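Local atomic coordinates of probable ABC transporter extracellular-binding protein yckB (Bacillus subtilis, PDB entry 2IEE), a protein that probably serves as the extracellular solute-binding lipoprotein of a binding-protein-dependent ABC transport system. Residues Tyr49-Val54 against Pro106-Ser110; Glu56-Leu61 against Ala227-Met231; Ile72-Leu76 against Ala87-Ile91; Tyr182-Leu186 against Phe244-Val250. All blocks are in the same frame, centred on the assembly; numbering follows the deposited sequence.

How the interactions relate
Interactions 1 and 2 share helix 49-60: its first turns meet residues 106-110 in the buried middle of the chain, its last turn meets helix 218-234 nearer the surface. Their chemistry follows that change, from short hydrogen bonds given by tyrosine hydroxyls in interaction 1 to a salt-bridge network over an alanine-rich crossing in interaction 2. The two touch where Val53 packs on Leu228. Interaction 3 is mainly buried and apolar, yet Asp90 joins it to interaction 1 by accepting Lys108 and giving its N-H to Glu50. Interaction 4, partly buried and aromatic, meets interaction 1 through the backbone pair Tyr109-Val250. Interactions 3 and 4 lie on opposite sides of the chain's centre.

Interaction 1 of 4, residues Tyr49-Val54 against Pro106-Ser110; sequences YEVEVV and PYKYS
Two tyrosine hydroxyls, one from each segment, bridge the gap in opposite directions at the start of helix 49-60. Tyr49 OH donates to the backbone O of Tyr107 at 2.6 Å, lying in the carbonyl plane with a C=O...donor angle of 155°. Tyr107 OH donates to OE2 of Glu50 at 2.5 Å, using the anti lone pair of that oxygen. Tyrosine suits both places because its long, flat side chain spans the gap between the backbones and still ends in a donor. Glu50 reaches its partner with CG anti to the backbone N (chi1 -176°) and the chain extended beyond; it crosses Tyr107 at about a right angle, its carboxylate plane turned 67° from the ring. The other oxygen, OE1, accepts the backbone N-H of Asp90, and these bonds satisfy a buried carboxylate and probably help it to keep its charge.

Apolar contacts fill in between the bonds. Val53 presents one methyl to each ring: CG1 lies over a face of Tyr107, 4.2 Å from CD2, while CG2 sits over a face of Tyr49, both offset toward the rim. A branched, compact valine can serve two rings from one helical position. CB of Lys108 comes 4.3 Å from CE2 of Tyr49, but the amine of Lys108 leads away to Gln209 and Asp90.

Helix 236-244 packs on Tyr49 and Val53, and strand 197-214 bonds through Gln209 to the backbone of Tyr107 and Lys108. Strands 108-116 and 197-214 belong to the mixed sheet and probably run between the two lobes, as in other solute-binding proteins of this fold.

Interaction 2 of 4, residues Glu56-Leu61 against Ala227-Met231; sequences EAAKRL and ALKEM
Helix 56-60 and helix 227-231 cross steeply, their directions 109° apart and their axes 9.2 Å from each other, with the CA atoms of Ala57 and Ala227 only 5.3 Å apart at the nearest point. Alanine suits this crossing because a lone methyl keeps the backbones close: CB of Ala227 rests 3.6 Å from the carbonyl O of Ala57 and also touches CB of Arg60 and CG of Leu61. Met231, a selenomethionine, runs beside this pair, its SE against Ala57 and its CE against CG of Glu56 at 3.5 Å. The joint ties helix 49-60 to the long helix 218-234 of this family 3 solute-binding protein, and helix 236-244 also packs on Met231.

On the more exposed side Glu56, Arg60 and Glu230 form a salt-bridge network, which suits arginine because its several N-H groups point to different partners. Bent at chi2 (-62°), Arg60 lays a guanidinium face over CG of Met231, which lies 3.3 Å from NH1. NE of Arg60 donates to OE2 of Glu56 at 2.9 Å. NH1 of Arg60 donates to OE2 of Glu230 at 3.0 Å along a bent path of 136°, OE2 lying off the guanidinium plane although the two flat groups are nearly parallel. NH2 turns to Ser236 OG. Replacing Arg60 with a leucine would probably leave Glu56 and Glu230 without their shared positive mate and Ser236 without its donor.

Interaction 3 of 4, residues Ile72-Leu76 against Ala87-Ile91; sequences IDGML and AANDI
Met75, a selenomethionine, reaches from the first turn of helix 75-81 to the end of strand 86-87 and the chain that leaves it. With CG anti to the backbone N (chi1 -166°) and the next torsion also extended, the side chain runs straight toward residues 87-89 and brings CG of Met75 within 3.8 Å of CB of Ala87. SE of Met75 then lies 3.6 Å from CB of Asn89, and the methionine, bent at its last torsion (chi3 -84°), crosses the Asn89 side chain at about a right angle. A long unbranched residue is suited to this task, since it can thread between small neighbours, and Ala87 adds little bulk where it passes.

The two segments belong to a strand-helix-strand unit of a parallel sheet: strand 64-69 leads through helix 75-81 to strand 86-87, on the far side of strand 22-27, as a right-handed crossover in such alpha/beta domains usually does.

Two aliphatic side chains close the more exposed flank. CG1 of Ile72 is anti to its backbone N, and the bend at chi2 (67°) turns CD1 toward CG1 of Ile91, 4.3 Å away. Farther along, CD2 of Leu76 meets CD1 of Ile91 at 4.4 Å, so Ile91 touches both with successive carbons, CG1 and CD1, of its longer branch. Val212 of strand 197-214 packs on Leu76 and Ile91 alike.

Interaction 4 of 4, residues Tyr182-Leu186 against Phe244-Val250; sequences YLQTL and FFNKADV
Tyr182 lays its ring against the loop that follows helix 236-244 and has the most surface buried in the contact. A methyl of Val250, CG1, lies over one ring face, its exact closeness being doubtful, while CB of Ala248 approaches CE1 of Tyr182 obliquely at 3.9 Å. CG of Tyr182 is anti to its carbonyl carbon (chi1 -71°), which directs the ring along the loop. An aromatic residue suits the place because one flat surface receives several small apolar groups. With a serine in place of Tyr182, Val250 and Ala248 would probably face a gap and Phe245 would lose its aromatic neighbour.

Phe245 meets Tyr182 obliquely, ring planes 61° apart, with its CD1 3.8 Å from CB of Tyr182. Leu186, one helical turn on, adds its two methyls: CD1 comes 4.3 Å from CD1 of Phe245, and CD2 lies 3.6 Å from CB of Asn246. The loop folds here as a type I' beta turn from Phe245 to Ala248, closed by Ala248 N to Phe245 O at 3.1 Å; Asn246 takes a positive phi in it, which asparagine tolerates well. One water joins the segments, donating to Thr185 OG1 and to the backbone O of Phe245; that threonine hydroxyl itself donates to Tyr182 O.

Strand 108-116 lies alongside, with Ser110 against Tyr182 and Lys108 against Phe245 and Val250, while Tyr49 of helix 49-60 touches Phe244 and Val250.

Interaction 1 of 4, residues Tyr49-Val54 against Pro106-Ser110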
loop_
_atom_site.group_PDB
_atom_site.type_symbol
_atom_site.label_atom_id
_atom_site.label_comp_id
_atom_site.label_asym_id
_atom_site.label_seq_id
_atom_site.Cartn_x
_atom_site.Cartn_y
_atom_site.Cartn_z
ATOM N N TYR A 49 2.426 6.228 6.433
ATOM C CA TYR A 49 2.343 5.071 7.312
ATOM C C TYR A 49 3.605 4.201 7.391
ATOM O O TYR A 49 4.190 4.058 8.461
ATOM C CB TYR A 49 1.149 4.192 6.931
ATOM C CG TYR A 49 1.061 2.940 7.774
ATOM C CD1 TYR A 49 0.794 3.013 9.138
ATOM C CD2 TYR A 49 1.300 1.692 7.217
ATOM C CE1 TYR A 49 0.774 1.870 9.925
ATOM C CE2 TYR A 49 1.281 0.541 7.993
ATOM C CZ TYR A 49 1.019 0.635 9.343
ATOM O OH TYR A 49 1.011 -0.506 10.105
ATOM N N GLU A 50 4.020 3.622 6.266
ATOM C CA GLU A 50 5.189 2.746 6.248
ATOM C C GLU A 50 6.481 3.456 6.645
ATOM O O GLU A 50 7.303 2.908 7.376
ATOM C CB GLU A 50 5.341 2.092 4.864
ATOM C CG GLU A 50 6.490 1.082 4.797
ATOM C CD GLU A 50 6.528 0.287 3.502
ATOM O OE1 GLU A 50 5.959 0.749 2.494
ATOM O OE2 GLU A 50 7.147 -0.796 3.489
ATOM N N VAL A 51 6.655 4.678 6.161
ATOM C CA VAL A 51 7.842 5.462 6.484
ATOM C C VAL A 51 7.933 5.660 7.996
ATOM O O VAL A 51 8.991 5.456 8.592
ATOM C CB VAL A 51 7.795 6.836 5.771
ATOM C CG1 VAL A 51 8.838 7.775 6.340
ATOM C CG2 VAL A 51 8.023 6.644 4.286
ATOM N N GLU A 52 6.820 6.036 8.619
ATOM C CA GLU A 52 6.815 6.265 10.057
ATOM C C GLU A 52 6.998 4.968 10.833
ATOM O O GLU A 52 7.622 4.963 11.891
ATOM C CB GLU A 52 5.520 6.970 10.494
ATOM C CG GLU A 52 5.320 8.374 9.914
ATOM C CD GLU A 52 6.505 9.303 10.151
ATOM O OE1 GLU A 52 7.156 9.197 11.215
ATOM O OE2 GLU A 52 6.782 10.152 9.277
ATOM N N VAL A 53 6.456 3.871 10.314
ATOM C CA VAL A 53 6.598 2.581 10.980
ATOM C C VAL A 53 8.073 2.199 11.041
ATOM O O VAL A 53 8.566 1.746 12.067
ATOM C CB VAL A 53 5.823 1.465 10.231
ATOM C CG1 VAL A 53 6.216 0.100 10.782
ATOM C CG2 VAL A 53 4.315 1.680 10.388
ATOM N N VAL A 54 8.771 2.376 9.926
ATOM C CA VAL A 54 10.190 2.061 9.860
ATOM C C VAL A 54 10.988 3.005 10.763
ATOM O O VAL A 54 11.843 2.576 11.540
ATOM C CB VAL A 54 10.710 2.196 8.409
ATOM C CG1 VAL A 54 12.216 2.018 8.375
ATOM C CG2 VAL A 54 10.041 1.164 7.520
ATOM N N PRO A 106 4.826 -8.831 8.487
ATOM C CA PRO A 106 4.023 -7.821 7.790
ATOM C C PRO A 106 3.459 -6.747 8.722
ATOM O O PRO A 106 3.192 -7.013 9.891
ATOM C CB PRO A 106 2.905 -8.642 7.142
ATOM C CG PRO A 106 3.444 -10.070 7.127
ATOM C CD PRO A 106 4.177 -10.151 8.435
ATOM N N TYR A 107 3.296 -5.532 8.203
ATOM C CA TYR A 107 2.716 -4.456 8.996
ATOM C C TYR A 107 1.503 -3.818 8.310
ATOM O O TYR A 107 1.006 -2.773 8.735
ATOM C CB TYR A 107 3.762 -3.396 9.375
ATOM C CG TYR A 107 4.822 -3.077 8.348
ATOM C CD1 TYR A 107 4.513 -2.376 7.188
ATOM C CD2 TYR A 107 6.156 -3.415 8.575
ATOM C CE1 TYR A 107 5.504 -2.011 6.282
ATOM C CE2 TYR A 107 7.160 -3.053 7.675
ATOM C CZ TYR A 107 6.825 -2.350 6.531
ATOM O OH TYR A 107 7.799 -1.970 5.637
ATOM N N LYS A 108 1.029 -4.461 7.248
ATOM C CA LYS A 108 -0.158 -4.007 6.531
ATOM C C LYS A 108 -0.777 -5.166 5.762
ATOM O O LYS A 108 -0.085 -5.897 5.058
ATOM C CB LYS A 108 0.154 -2.855 5.564
ATOM C CG LYS A 108 -1.088 -2.353 4.815
ATOM C CD LYS A 108 -0.954 -0.907 4.325
ATOM C CE LYS A 108 -0.064 -0.789 3.096
ATOM N NZ LYS A 108 -0.660 -1.444 1.903
ATOM N N TYR A 109 -2.085 -5.329 5.923
ATOM C CA TYR A 109 -2.830 -6.376 5.241
ATOM C C TYR A 109 -3.976 -5.682 4.518
ATOM O O TYR A 109 -4.628 -4.801 5.077
ATOM C CB TYR A 109 -3.389 -7.385 6.246
ATOM C CG TYR A 109 -2.334 -8.073 7.085
ATOM C CD1 TYR A 109 -1.678 -7.396 8.111
ATOM C CD2 TYR A 109 -1.996 -9.406 6.854
ATOM C CE1 TYR A 109 -0.712 -8.032 8.892
ATOM C CE2 TYR A 109 -1.028 -10.053 7.629
ATOM C CZ TYR A 109 -0.395 -9.359 8.642
ATOM O OH TYR A 109 0.554 -9.989 9.409
ATOM N N SER A 110 -4.219 -6.069 3.276
ATOM C CA SER A 110 -5.283 -5.447 2.519
ATOM C C SER A 110 -5.740 -6.380 1.408
ATOM O O SER A 110 -5.362 -7.554 1.368
ATOM C CB SER A 110 -4.788 -4.118 1.935
ATOM O OG SER A 110 -5.852 -3.374 1.361
#

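Interaction 2 of 4, residues Glu56-Leu61 against Ala227-Met231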
loop_
_atom_site.group_PDB
_atom_site.type_symbol
_atom_site.label_atom_id
_atom_site.label_comp_id
_atom_site.label_asym_id
_atom_site.label_seq_id
_atom_site.Cartn_x
_atom_site.Cartn_y
_atom_site.Cartn_z
ATOM N N GLU A 56 10.132 4.684 13.419
ATOM C CA GLU A 56 9.931 4.348 14.823
ATOM C C GLU A 56 10.592 3.018 15.185
ATOM O O GLU A 56 11.182 2.880 16.257
ATOM C CB GLU A 56 8.428 4.294 15.125
ATOM C CG GLU A 56 8.064 4.020 16.578
ATOM C CD GLU A 56 8.563 5.105 17.520
ATOM O OE1 GLU A 56 8.667 6.271 17.085
ATOM O OE2 GLU A 56 8.836 4.798 18.700
ATOM N N ALA A 57 10.493 2.036 14.296
ATOM C CA ALA A 57 11.099 0.737 14.559
ATOM C C ALA A 57 12.604 0.930 14.718
ATOM O O ALA A 57 13.221 0.389 15.633
ATOM C CB ALA A 57 10.802 -0.225 13.412
ATOM N N ALA A 58 13.191 1.713 13.822
ATOM C CA ALA A 58 14.621 1.979 13.879
ATOM C C ALA A 58 14.949 2.694 15.184
ATOM O O ALA A 58 15.963 2.406 15.826
ATOM C CB ALA A 58 15.046 2.830 12.689
ATOM N N LYS A 59 14.084 3.621 15.579
ATOM C CA LYS A 59 14.291 4.365 16.813
ATOM C C LYS A 59 14.303 3.400 17.994
ATOM O O LYS A 59 15.129 3.527 18.894
ATOM C CB LYS A 59 13.190 5.416 17.003
ATOM C CG LYS A 59 13.445 6.351 18.179
ATOM C CD LYS A 59 12.284 7.303 18.425
ATOM C CE LYS A 59 12.600 8.246 19.581
ATOM N NZ LYS A 59 11.491 9.204 19.856
ATOM N N ARG A 60 13.393 2.427 17.982
ATOM C CA ARG A 60 13.323 1.440 19.052
ATOM C C ARG A 60 14.666 0.724 19.163
ATOM O O ARG A 60 15.034 0.244 20.235
ATOM C CB ARG A 60 12.229 0.395 18.772
ATOM C CG ARG A 60 10.801 0.932 18.749
ATOM C CD ARG A 60 10.381 1.516 20.093
ATOM N NE ARG A 60 9.082 2.190 20.021
ATOM C CZ ARG A 60 7.906 1.588 20.173
ATOM N NH1 ARG A 60 7.849 0.286 20.414
ATOM N NH2 ARG A 60 6.786 2.293 20.083
ATOM N N LEU A 61 15.388 0.662 18.044
ATOM C CA LEU A 61 16.682 -0.003 17.982
ATOM C C LEU A 61 17.856 0.972 18.092
ATOM O O LEU A 61 18.967 0.658 17.672
ATOM C CB LEU A 61 16.785 -0.792 16.674
ATOM C CG LEU A 61 15.732 -1.895 16.504
ATOM C CD1 LEU A 61 15.722 -2.404 15.075
ATOM C CD2 LEU A 61 16.021 -3.022 17.477
ATOM N N ALA A 227 11.474 -5.129 17.158
ATOM C CA ALA A 227 10.933 -3.789 17.372
ATOM C C ALA A 227 9.488 -3.691 16.866
ATOM O O ALA A 227 8.650 -3.053 17.497
ATOM C CB ALA A 227 11.809 -2.757 16.678
ATOM N N LEU A 228 9.202 -4.326 15.733
ATOM C CA LEU A 228 7.857 -4.312 15.169
ATOM C C LEU A 228 6.867 -5.023 16.091
ATOM O O LEU A 228 5.722 -4.591 16.233
ATOM C CB LEU A 228 7.849 -4.973 13.783
ATOM C CG LEU A 228 8.395 -4.138 12.621
ATOM C CD1 LEU A 228 8.497 -4.976 11.350
ATOM C CD2 LEU A 228 7.482 -2.943 12.399
ATOM N N LYS A 229 7.310 -6.112 16.712
ATOM C CA LYS A 229 6.469 -6.873 17.627
ATOM C C LYS A 229 6.154 -6.019 18.851
ATOM O O LYS A 229 5.032 -6.017 19.352
ATOM C CB LYS A 229 7.186 -8.160 18.058
ATOM C CG LYS A 229 6.429 -8.986 19.090
ATOM C CD LYS A 229 7.119 -10.318 19.360
ATOM C CE LYS A 229 6.318 -11.173 20.342
ATOM N NZ LYS A 229 6.919 -12.527 20.537
ATOM N N GLU A 230 7.163 -5.296 19.325
ATOM C CA GLU A 230 7.021 -4.419 20.475
ATOM C C GLU A 230 6.000 -3.326 20.153
ATOM O O GLU A 230 5.197 -2.937 21.005
ATOM C CB GLU A 230 8.379 -3.797 20.807
ATOM C CG GLU A 230 8.400 -2.871 22.005
ATOM C CD GLU A 230 9.781 -2.275 22.235
ATOM O OE1 GLU A 230 10.720 -3.042 22.551
ATOM O OE2 GLU A 230 9.933 -1.042 22.093
HETATM N N MSE A 231 6.042 -2.842 18.915
HETATM C CA MSE A 231 5.133 -1.797 18.455
HETATM C C MSE A 231 3.734 -2.371 18.270
HETATM O O MSE A 231 2.727 -1.712 18.542
HETATM C CB MSE A 231 5.644 -1.207 17.138
HETATM C CG MSE A 231 6.847 -0.285 17.300
HETATM SE SE MSE A 231 7.660 0.172 15.600
HETATM C CE MSE A 231 6.331 1.428 14.969
#

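Interaction 3 of 4, residues Ile72-Leu76 against Ala87-Ile91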
loop_
_atom_site.group_PDB
_atom_site.type_symbol
_atom_site.label_atom_id
_atom_site.label_comp_id
_atom_site.label_asym_id
_atom_site.label_seq_id
_atom_site.Cartn_x
_atom_site.Cartn_y
_atom_site.Cartn_z
ATOM N N ILE A 72 10.624 2.445 -7.882
ATOM C CA ILE A 72 10.480 1.062 -7.444
ATOM C C ILE A 72 11.475 0.181 -8.198
ATOM O O ILE A 72 11.965 -0.818 -7.671
ATOM C CB ILE A 72 9.043 0.544 -7.693
ATOM C CG1 ILE A 72 8.880 -0.865 -7.111
ATOM C CG2 ILE A 72 8.742 0.538 -9.180
ATOM C CD1 ILE A 72 8.955 -0.923 -5.595
ATOM N N ASP A 73 11.777 0.567 -9.434
ATOM C CA ASP A 73 12.710 -0.183 -10.260
ATOM C C ASP A 73 14.139 -0.029 -9.752
ATOM O O ASP A 73 14.586 1.077 -9.459
ATOM C CB ASP A 73 12.626 0.295 -11.713
ATOM C CG ASP A 73 13.593 -0.439 -12.621
ATOM O OD1 ASP A 73 13.528 -1.690 -12.672
ATOM O OD2 ASP A 73 14.416 0.230 -13.285
ATOM N N GLY A 74 14.852 -1.146 -9.652
ATOM C CA GLY A 74 16.224 -1.108 -9.182
ATOM C C GLY A 74 16.332 -1.016 -7.672
ATOM O O GLY A 74 17.424 -1.082 -7.110
HETATM N N MSE A 75 15.190 -0.865 -7.013
HETATM C CA MSE A 75 15.155 -0.760 -5.564
HETATM C C MSE A 75 15.621 -2.075 -4.952
HETATM O O MSE A 75 16.501 -2.094 -4.092
HETATM C CB MSE A 75 13.732 -0.433 -5.105
HETATM C CG MSE A 75 13.621 0.039 -3.668
HETATM SE SE MSE A 75 11.824 0.647 -3.259
HETATM C CE MSE A 75 11.941 2.458 -3.928
ATOM N N LEU A 76 15.030 -3.175 -5.403
ATOM C CA LEU A 76 15.393 -4.494 -4.899
ATOM C C LEU A 76 16.852 -4.789 -5.224
ATOM O O LEU A 76 17.538 -5.475 -4.464
ATOM C CB LEU A 76 14.497 -5.561 -5.531
ATOM C CG LEU A 76 13.002 -5.477 -5.223
ATOM C CD1 LEU A 76 12.241 -6.373 -6.180
ATOM C CD2 LEU A 76 12.742 -5.887 -3.786
ATOM N N ALA A 87 14.391 -1.925 1.866
ATOM C CA ALA A 87 13.482 -1.188 1.000
ATOM C C ALA A 87 12.081 -1.248 1.610
ATOM O O ALA A 87 11.598 -2.325 1.976
ATOM C CB ALA A 87 13.478 -1.796 -0.393
ATOM N N ALA A 88 11.449 -0.087 1.733
ATOM C CA ALA A 88 10.104 0.015 2.295
ATOM C C ALA A 88 9.264 0.777 1.282
ATOM O O ALA A 88 9.314 2.003 1.216
ATOM C CB ALA A 88 10.142 0.768 3.619
ATOM N N ASN A 89 8.488 0.054 0.489
ATOM C CA ASN A 89 7.698 0.714 -0.530
ATOM C C ASN A 89 6.454 -0.076 -0.899
ATOM O O ASN A 89 6.255 -0.405 -2.065
ATOM C CB ASN A 89 8.563 0.928 -1.778
ATOM C CG ASN A 89 7.985 1.974 -2.721
ATOM O OD1 ASN A 89 8.026 1.814 -3.941
ATOM N ND2 ASN A 89 7.459 3.061 -2.155
ATOM N N ASP A 90 5.633 -0.398 0.095
ATOM C CA ASP A 90 4.393 -1.121 -0.152
ATOM C C ASP A 90 4.636 -2.392 -0.978
ATOM O O ASP A 90 3.838 -2.746 -1.846
ATOM C CB ASP A 90 3.425 -0.184 -0.887
ATOM C CG ASP A 90 1.973 -0.546 -0.664
ATOM O OD1 ASP A 90 1.570 -0.712 0.511
ATOM O OD2 ASP A 90 1.231 -0.646 -1.662
ATOM N N ILE A 91 5.736 -3.082 -0.695
ATOM C CA ILE A 91 6.082 -4.290 -1.428
ATOM C C ILE A 91 5.398 -5.525 -0.847
ATOM O O ILE A 91 5.565 -5.847 0.328
ATOM C CB ILE A 91 7.603 -4.489 -1.430
ATOM C CG1 ILE A 91 8.274 -3.223 -1.968
ATOM C CG2 ILE A 91 7.973 -5.686 -2.285
ATOM C CD1 ILE A 91 9.777 -3.219 -1.861
#

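Interaction 4 of 4, residues Tyr182-Leu186 against Phe244-Val250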
loop_
_atom_site.group_PDB
_atom_site.type_symbol
_atom_site.label_atom_id
_atom_site.label_comp_id
_atom_site.label_asym_id
_atom_site.label_seq_id
_atom_site.Cartn_x
_atom_site.Cartn_y
_atom_site.Cartn_z
ATOM N N TYR A 182 -8.199 0.078 1.364
ATOM C CA TYR A 182 -7.901 1.238 2.181
ATOM C C TYR A 182 -7.800 2.542 1.403
ATOM O O TYR A 182 -8.286 3.570 1.874
ATOM C CB TYR A 182 -6.643 0.974 3.003
ATOM C CG TYR A 182 -6.910 -0.041 4.086
ATOM C CD1 TYR A 182 -7.831 0.229 5.101
ATOM C CD2 TYR A 182 -6.283 -1.287 4.078
ATOM C CE1 TYR A 182 -8.128 -0.718 6.082
ATOM C CE2 TYR A 182 -6.572 -2.241 5.058
ATOM C CZ TYR A 182 -7.495 -1.952 6.055
ATOM O OH TYR A 182 -7.791 -2.894 7.018
ATOM N N LEU A 183 -7.198 2.509 0.216
ATOM C CA LEU A 183 -7.091 3.726 -0.587
ATOM C C LEU A 183 -8.476 4.204 -0.966
ATOM O O LEU A 183 -8.717 5.408 -1.067
ATOM C CB LEU A 183 -6.305 3.485 -1.869
ATOM C CG LEU A 183 -4.833 3.121 -1.712
ATOM C CD1 LEU A 183 -4.220 2.976 -3.105
ATOM C CD2 LEU A 183 -4.116 4.199 -0.905
ATOM N N GLN A 184 -9.386 3.259 -1.181
ATOM C CA GLN A 184 -10.743 3.623 -1.560
ATOM C C GLN A 184 -11.564 4.135 -0.375
ATOM O O GLN A 184 -12.456 4.951 -0.564
ATOM C CB GLN A 184 -11.447 2.445 -2.255
ATOM C CG GLN A 184 -10.696 1.964 -3.502
ATOM C CD GLN A 184 -11.580 1.270 -4.531
ATOM O OE1 GLN A 184 -12.279 0.303 -4.226
ATOM N NE2 GLN A 184 -11.538 1.758 -5.762
ATOM N N THR A 185 -11.269 3.675 0.840
ATOM C CA THR A 185 -12.014 4.162 2.002
ATOM C C THR A 185 -11.675 5.639 2.187
ATOM O O THR A 185 -12.496 6.429 2.656
ATOM C CB THR A 185 -11.639 3.432 3.300
ATOM O OG1 THR A 185 -10.271 3.705 3.622
ATOM C CG2 THR A 185 -11.847 1.930 3.153
ATOM N N LEU A 186 -10.455 6.008 1.817
ATOM C CA LEU A 186 -10.034 7.392 1.939
ATOM C C LEU A 186 -10.774 8.224 0.908
ATOM O O LEU A 186 -11.081 9.387 1.151
ATOM C CB LEU A 186 -8.523 7.518 1.745
ATOM C CG LEU A 186 -7.722 6.912 2.899
ATOM C CD1 LEU A 186 -6.229 7.055 2.633
ATOM C CD2 LEU A 186 -8.099 7.618 4.198
ATOM N N PHE A 244 -2.762 7.712 9.429
ATOM C CA PHE A 244 -2.639 7.795 7.978
ATOM C C PHE A 244 -3.772 7.203 7.163
ATOM O O PHE A 244 -3.938 7.549 5.992
ATOM C CB PHE A 244 -1.309 7.172 7.548
ATOM C CG PHE A 244 -0.127 8.002 7.931
ATOM C CD1 PHE A 244 0.189 9.149 7.213
ATOM C CD2 PHE A 244 0.628 7.682 9.051
ATOM C CE1 PHE A 244 1.239 9.967 7.607
ATOM C CE2 PHE A 244 1.678 8.495 9.453
ATOM C CZ PHE A 244 1.983 9.642 8.726
ATOM N N PHE A 245 -4.555 6.322 7.772
ATOM C CA PHE A 245 -5.669 5.697 7.074
ATOM C C PHE A 245 -7.043 6.040 7.666
ATOM O O PHE A 245 -7.933 5.195 7.737
ATOM C CB PHE A 245 -5.456 4.179 7.044
ATOM C CG PHE A 245 -4.380 3.739 6.086
ATOM C CD1 PHE A 245 -4.641 3.640 4.720
ATOM C CD2 PHE A 245 -3.098 3.431 6.547
ATOM C CE1 PHE A 245 -3.638 3.238 3.823
ATOM C CE2 PHE A 245 -2.091 3.031 5.664
ATOM C CZ PHE A 245 -2.366 2.934 4.295
ATOM N N ASN A 246 -7.194 7.292 8.088
ATOM C CA ASN A 246 -8.443 7.811 8.648
ATOM C C ASN A 246 -9.160 6.920 9.670
ATOM O O ASN A 246 -10.333 6.564 9.498
ATOM C CB ASN A 246 -9.399 8.178 7.501
ATOM C CG ASN A 246 -10.539 9.082 7.949
ATOM O OD1 ASN A 246 -10.346 10.001 8.739
ATOM N ND2 ASN A 246 -11.729 8.830 7.429
ATOM N N LYS A 247 -8.432 6.574 10.731
ATOM C CA LYS A 247 -8.925 5.761 11.848
ATOM C C LYS A 247 -8.996 4.249 11.615
ATOM O O LYS A 247 -9.341 3.489 12.523
ATOM C CB LYS A 247 -10.286 6.280 12.320
ATOM C CG LYS A 247 -10.342 7.792 12.570
ATOM C CD LYS A 247 -9.205 8.286 13.466
ATOM C CE LYS A 247 -9.311 9.785 13.748
ATOM N NZ LYS A 247 -9.435 10.591 12.496
ATOM N N ALA A 248 -8.663 3.806 10.408
ATOM C CA ALA A 248 -8.670 2.377 10.120
ATOM C C ALA A 248 -7.336 1.805 10.597
ATOM O O ALA A 248 -6.340 2.530 10.675
ATOM C CB ALA A 248 -8.839 2.146 8.638
ATOM N N ASP A 249 -7.316 0.516 10.928
ATOM C CA ASP A 249 -6.082 -0.126 11.394
ATOM C C ASP A 249 -5.664 -1.203 10.397
ATOM O O ASP A 249 -6.116 -2.351 10.471
ATOM C CB ASP A 249 -6.286 -0.746 12.779
ATOM C CG ASP A 249 -5.039 -1.440 13.296
ATOM O OD1 ASP A 249 -3.978 -1.322 12.648
ATOM O OD2 ASP A 249 -5.111 -2.100 14.354
ATOM N N VAL A 250 -4.784 -0.828 9.474
ATOM C CA VAL A 250 -4.333 -1.746 8.437
ATOM C C VAL A 250 -3.283 -2.768 8.882
ATOM O O VAL A 250 -2.903 -3.636 8.098
ATOM C CB VAL A 250 -3.759 -0.962 7.237
ATOM C CG1 VAL A 250 -4.720 0.133 6.829
ATOM C CG2 VAL A 250 -2.393 -0.376 7.596
HETATM O O HOH W 1 -10.051 4.503 6.213
#